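Aspartate aminotransferase (Thermotoga maritima, PDB 1O4S) catalyses the pyridoxal-phosphate-dependent transfer of an amino group from L-aspartate to 2-oxoglutarate, giving oxaloacetate and L-glutamate. Local coordinates at residues N181-N184 / V189-R192; S212-D217 / D223-I228. All blocks are in the same frame, centred on the assembly; numbering follows the deposited sequence.

Contact 1: residues N181-N184 / V189-R192; sequences NSPN and VVYR. With PLP (pyridoxal-5'-phosphate), chain M.
The backbone N of Y191 donates to the hydroxyl OG of S182, 2.9 Å away and nearly straight at 165°. With chi1 at 176° the hydroxyl swings over beside the serine's own carbonyl carbon and faces the Y191 N-H, and serine suits the place because its short arm both accepts this N-H and donates to a water; the same water in turn donates a hydrogen bond to Y191 O. A second bond links N184 N to V189 O at 2.8 Å, bent to 137° at the hydrogen. That carbonyl also receives a CA-H...O contact from P183 CA at 3.4 Å.

A further water joins the backbone N of N181 to the phenolic OH of Y191, giving the buried tyrosine a polar partner at its far end. Within the first segment the amide of N184 folds back on the chain: ND2 donates to N181 O at 3.1 Å, with the acceptor lying in the amide plane, while OD1 pairs with T187. Both ends of the amide are thus used, which fixes its rotation.

These segments are the two ends of the loop that follows strand 175-180 and leads to helix 193-206, in the large, cofactor-binding domain of fold-type I aminotransferases. The loop holds the SPNNPTG sequence of the family, with a cis peptide before P183. At its start N181 turns its side chain to the cofactor, OD1 lying 3.4 Å from the methyl carbon C2A of PLP in van der Waals contact, while OD1 takes the N-H of N185 and ND2 probably donates to D213 O.

Apolar contacts fill in the rest. P183 and V190 lie side by side, CG against CG2 at 3.9 Å, while CB of S182 approaches the Y191 ring obliquely and V189 CG2 rests on N184 CB.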
# COMPACT_ATOMS: atom_id res chain seq x y z
N ASN B 181 17.79 -10.48 -7.55
CA ASN B 181 18.07 -9.33 -6.74
C ASN B 181 19.58 -9.06 -6.77
O ASN B 181 20.36 -9.60 -5.95
CB ASN B 181 17.63 -9.60 -5.31
CG ASN B 181 18.01 -8.48 -4.34
OD1 ASN B 181 18.32 -8.75 -3.18
ND2 ASN B 181 17.93 -7.21 -4.79
N SER B 182 19.98 -8.23 -7.72
CA SER B 182 21.36 -7.85 -7.92
C SER B 182 21.40 -6.33 -8.11
O SER B 182 20.65 -5.82 -8.96
CB SER B 182 21.94 -8.59 -9.13
OG SER B 182 23.25 -8.17 -9.40
N PRO B 183 22.21 -5.60 -7.33
CA PRO B 183 23.00 -6.12 -6.19
C PRO B 183 22.19 -6.71 -5.04
O PRO B 183 21.04 -6.30 -4.75
CB PRO B 183 23.78 -4.88 -5.69
CG PRO B 183 23.73 -3.88 -6.83
CD PRO B 183 22.41 -4.15 -7.52
N ASN B 184 22.79 -7.68 -4.37
CA ASN B 184 22.06 -8.60 -3.52
C ASN B 184 22.01 -8.17 -2.07
O ASN B 184 22.99 -7.70 -1.51
CB ASN B 184 22.69 -9.99 -3.61
CG ASN B 184 21.90 -11.04 -2.87
OD1 ASN B 184 22.32 -11.52 -1.82
ND2 ASN B 184 20.74 -11.39 -3.41
N VAL B 189 26.55 -9.25 -3.42
CA VAL B 189 27.09 -9.66 -4.71
C VAL B 189 26.25 -9.10 -5.85
O VAL B 189 25.10 -8.70 -5.67
CB VAL B 189 27.25 -11.19 -4.89
CG1 VAL B 189 28.09 -11.78 -3.76
CG2 VAL B 189 25.86 -11.89 -5.04
N VAL B 190 26.88 -9.10 -7.01
CA VAL B 190 26.33 -8.62 -8.24
C VAL B 190 26.42 -9.81 -9.20
O VAL B 190 27.47 -10.41 -9.36
CB VAL B 190 27.17 -7.43 -8.70
CG1 VAL B 190 27.27 -7.34 -10.20
CG2 VAL B 190 26.68 -6.12 -8.10
N TYR B 191 25.31 -10.14 -9.85
CA TYR B 191 25.25 -11.30 -10.72
C TYR B 191 25.97 -11.05 -12.05
O TYR B 191 25.90 -9.97 -12.62
CB TYR B 191 23.80 -11.69 -10.97
CG TYR B 191 23.08 -12.35 -9.80
CD1 TYR B 191 23.74 -12.67 -8.61
CD2 TYR B 191 21.72 -12.69 -9.91
CE1 TYR B 191 23.06 -13.30 -7.54
CE2 TYR B 191 21.04 -13.33 -8.84
CZ TYR B 191 21.72 -13.63 -7.67
OH TYR B 191 21.08 -14.26 -6.64
N ARG B 192 26.63 -12.11 -12.53
CA ARG B 192 27.51 -12.07 -13.68
C ARG B 192 26.68 -11.89 -14.93
O ARG B 192 25.54 -12.36 -15.00
CB ARG B 192 28.31 -13.40 -13.78
CG ARG B 192 29.28 -13.72 -12.61
CD ARG B 192 30.68 -12.98 -12.66
NE ARG B 192 31.75 -13.75 -13.33
CZ ARG B 192 33.01 -13.32 -13.53
NH1 ARG B 192 33.41 -12.11 -13.14
NH2 ARG B 192 33.88 -14.11 -14.14
N1 PLP M . 14.51 -5.20 -2.13
C2 PLP M . 15.55 -5.32 -1.24
C2A PLP M . 16.36 -6.58 -1.35
C3 PLP M . 15.80 -4.34 -0.27
O3 PLP M . 16.73 -4.46 0.51
C4 PLP M . 15.01 -3.17 -0.23
C4A PLP M . 15.29 -2.08 0.82
C5 PLP M . 13.96 -3.09 -1.19
C6 PLP M . 13.73 -4.10 -2.11
C5A PLP M . 12.99 -1.93 -1.34
O4P PLP M . 12.37 -1.26 -0.25
P PLP M . 11.42 0.01 -0.47
O1P PLP M . 11.80 0.83 0.70
O2P PLP M . 11.69 0.62 -1.78
O3P PLP M . 10.10 -0.65 -0.32
O HOH W 1 18.67 -12.95 -6.11
O HOH W 2 24.26 -7.83 -12.06

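Contact 2: residues S212-D217 / D223-I228; sequences SDEVYD and DEFTSI. With PLP (pyridoxal-5'-phosphate), chain M.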
# COMPACT_ATOMS: atom_id res chain seq x y z
N SER B 212 13.22 -8.51 -11.71
CA SER B 212 14.54 -8.04 -11.30
C SER B 212 14.45 -6.85 -10.36
O SER B 212 14.02 -5.78 -10.75
CB SER B 212 15.39 -7.65 -12.51
OG SER B 212 16.71 -7.49 -12.08
N ASP B 213 14.88 -7.08 -9.12
CA ASP B 213 14.86 -6.10 -8.06
C ASP B 213 16.24 -5.46 -8.00
O ASP B 213 17.16 -6.00 -7.37
CB ASP B 213 14.55 -6.81 -6.74
CG ASP B 213 14.49 -5.87 -5.55
OD1 ASP B 213 14.81 -4.65 -5.69
OD2 ASP B 213 14.15 -6.30 -4.41
N GLU B 214 16.33 -4.28 -8.60
CA GLU B 214 17.59 -3.57 -8.76
C GLU B 214 17.70 -2.29 -7.92
O GLU B 214 18.31 -1.32 -8.31
CB GLU B 214 17.81 -3.33 -10.28
CG GLU B 214 18.22 -4.62 -11.01
CD GLU B 214 18.48 -4.50 -12.52
OE1 GLU B 214 19.03 -3.46 -13.01
OE2 GLU B 214 18.15 -5.49 -13.24
N VAL B 215 17.10 -2.32 -6.73
CA VAL B 215 17.02 -1.12 -5.90
C VAL B 215 18.37 -0.59 -5.42
O VAL B 215 18.48 0.58 -5.05
CB VAL B 215 16.14 -1.27 -4.65
CG1 VAL B 215 14.73 -1.20 -5.01
CG2 VAL B 215 16.48 -2.54 -3.87
N TYR B 216 19.39 -1.47 -5.43
CA TYR B 216 20.73 -1.11 -4.96
C TYR B 216 21.65 -0.81 -6.11
O TYR B 216 22.84 -0.70 -5.91
CB TYR B 216 21.31 -2.24 -4.11
CG TYR B 216 20.59 -2.46 -2.80
CD1 TYR B 216 20.81 -1.61 -1.73
CD2 TYR B 216 19.73 -3.52 -2.61
CE1 TYR B 216 20.19 -1.80 -0.53
CE2 TYR B 216 19.09 -3.72 -1.40
CZ TYR B 216 19.32 -2.85 -0.37
OH TYR B 216 18.71 -3.01 0.84
N ASP B 217 21.11 -0.65 -7.31
CA ASP B 217 21.95 -0.51 -8.50
C ASP B 217 22.89 0.71 -8.55
O ASP B 217 23.86 0.71 -9.34
CB ASP B 217 21.12 -0.58 -9.80
CG ASP B 217 20.26 0.67 -10.04
OD1 ASP B 217 19.81 0.86 -11.20
OD2 ASP B 217 19.91 1.47 -9.16
N ASP B 223 32.74 -1.79 -11.62
CA ASP B 223 32.24 -1.56 -12.99
C ASP B 223 31.66 -2.84 -13.62
O ASP B 223 31.31 -2.85 -14.79
CB ASP B 223 33.36 -0.98 -13.89
CG ASP B 223 34.54 -1.93 -14.06
OD1 ASP B 223 34.67 -2.85 -13.20
OD2 ASP B 223 35.40 -1.85 -14.99
N GLU B 224 31.56 -3.92 -12.84
CA GLU B 224 30.97 -5.20 -13.28
C GLU B 224 29.44 -5.31 -13.11
O GLU B 224 28.88 -6.32 -13.52
CB GLU B 224 31.65 -6.41 -12.57
CG GLU B 224 32.59 -7.23 -13.44
CD GLU B 224 33.86 -6.49 -13.77
OE1 GLU B 224 34.94 -7.11 -13.72
OE2 GLU B 224 33.78 -5.28 -14.06
N PHE B 225 28.75 -4.31 -12.53
CA PHE B 225 27.29 -4.39 -12.42
C PHE B 225 26.65 -4.49 -13.79
O PHE B 225 26.88 -3.67 -14.66
CB PHE B 225 26.63 -3.22 -11.65
CG PHE B 225 25.12 -3.34 -11.60
CD1 PHE B 225 24.53 -4.37 -10.89
CD2 PHE B 225 24.31 -2.47 -12.32
CE1 PHE B 225 23.16 -4.54 -10.87
CE2 PHE B 225 22.92 -2.62 -12.30
CZ PHE B 225 22.35 -3.66 -11.58
N THR B 226 25.83 -5.53 -13.95
CA THR B 226 25.00 -5.75 -15.12
C THR B 226 23.54 -5.76 -14.68
O THR B 226 23.16 -6.52 -13.78
CB THR B 226 25.33 -7.11 -15.74
OG1 THR B 226 26.74 -7.20 -16.04
CG2 THR B 226 24.64 -7.27 -17.07
N SER B 227 22.73 -4.93 -15.33
CA SER B 227 21.29 -4.88 -15.11
C SER B 227 20.66 -5.89 -16.05
O SER B 227 21.21 -6.16 -17.12
CB SER B 227 20.76 -3.49 -15.45
OG SER B 227 19.36 -3.46 -15.48
N ILE B 228 19.51 -6.43 -15.67
CA ILE B 228 18.74 -7.23 -16.61
C ILE B 228 18.43 -6.40 -17.87
O ILE B 228 18.27 -6.96 -18.95
CB ILE B 228 17.43 -7.78 -15.98
CG1 ILE B 228 16.93 -9.03 -16.75
CG2 ILE B 228 16.32 -6.69 -15.93
CD1 ILE B 228 17.90 -10.22 -16.72
N1 PLP M . 14.51 -5.20 -2.13
C2 PLP M . 15.55 -5.32 -1.24
C2A PLP M . 16.36 -6.58 -1.35
C3 PLP M . 15.80 -4.34 -0.27
O3 PLP M . 16.73 -4.46 0.51
C4 PLP M . 15.01 -3.17 -0.23
C4A PLP M . 15.29 -2.08 0.82
C5 PLP M . 13.96 -3.09 -1.19
C6 PLP M . 13.73 -4.10 -2.11
C5A PLP M . 12.99 -1.93 -1.34
O4P PLP M . 12.37 -1.26 -0.25
P PLP M . 11.42 0.01 -0.47
O1P PLP M . 11.80 0.83 0.70
O2P PLP M . 11.69 0.62 -1.78
O3P PLP M . 10.10 -0.65 -0.32
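E214 reaches S227 and I228 with both carboxylate oxygens. OE1 accepts the hydroxyl OG of S227 in a very short bond of 2.5 Å; OE2 takes the backbone N of I228 at 2.9 Å, on its syn side and 25° out of the carboxylate plane. The anti lone pair of OE2 receives S212 OG at 2.7 Å, so three donors hold this buried acid, which probably favours its charged form. Glutamate has the length required, its chain extended beyond CG (chi2 -179°). A serine suits the N-cap of helix 228-231, since the one hydroxyl of S227 donates to E214 and accepts from L229 N.

The flat F225 ring can offer its CZ edge to E214 OE1, 3.6 Å away, while one face lies under S227 N, offset toward the rim; it meets CB of D217 obliquely, and the D217 carboxylate turns to a salt bridge with R94. Beside the E214 carboxylate, CG2 of I228 rests on CB of S212.

Other residues of 212-217 serve PLP. D213 OD2, also bonded by Y138 OH, lies 2.6 Å from pyridine N1. V215 CG2 sits 3.6 Å from C6. Y216 OH, hydrogen-bonded to Y328 OH too, forms a very short bond of 2.5 Å with O3. An aspartate at the pyridine nitrogen and a tyrosine at the phenolic oxygen are hallmarks of the fold-type I aspartate aminotransferase site.

In the fold
Contacts 1 and 2 are both buried, their centres about 6 Å apart, and follow one another along the chain. Each begins at the C-terminal end of a parallel strand of the same seven-stranded sheet, 175-180 for contact 1 and 209-213 for contact 2, and each ends at the start of a helix. Contact 1 relies on backbone groups, a serine hydroxyl, an asparagine amide and two waters; contact 2 centres on a carboxylate and sets an aromatic ring against acidic side chains. N181 ND2 probably donates a hydrogen bond to D213 O, and P183 packs on F225, joining them. Both reach PLP, contact 1 through one asparagine beside the methyl group, contact 2 through three residues round the pyridine ring.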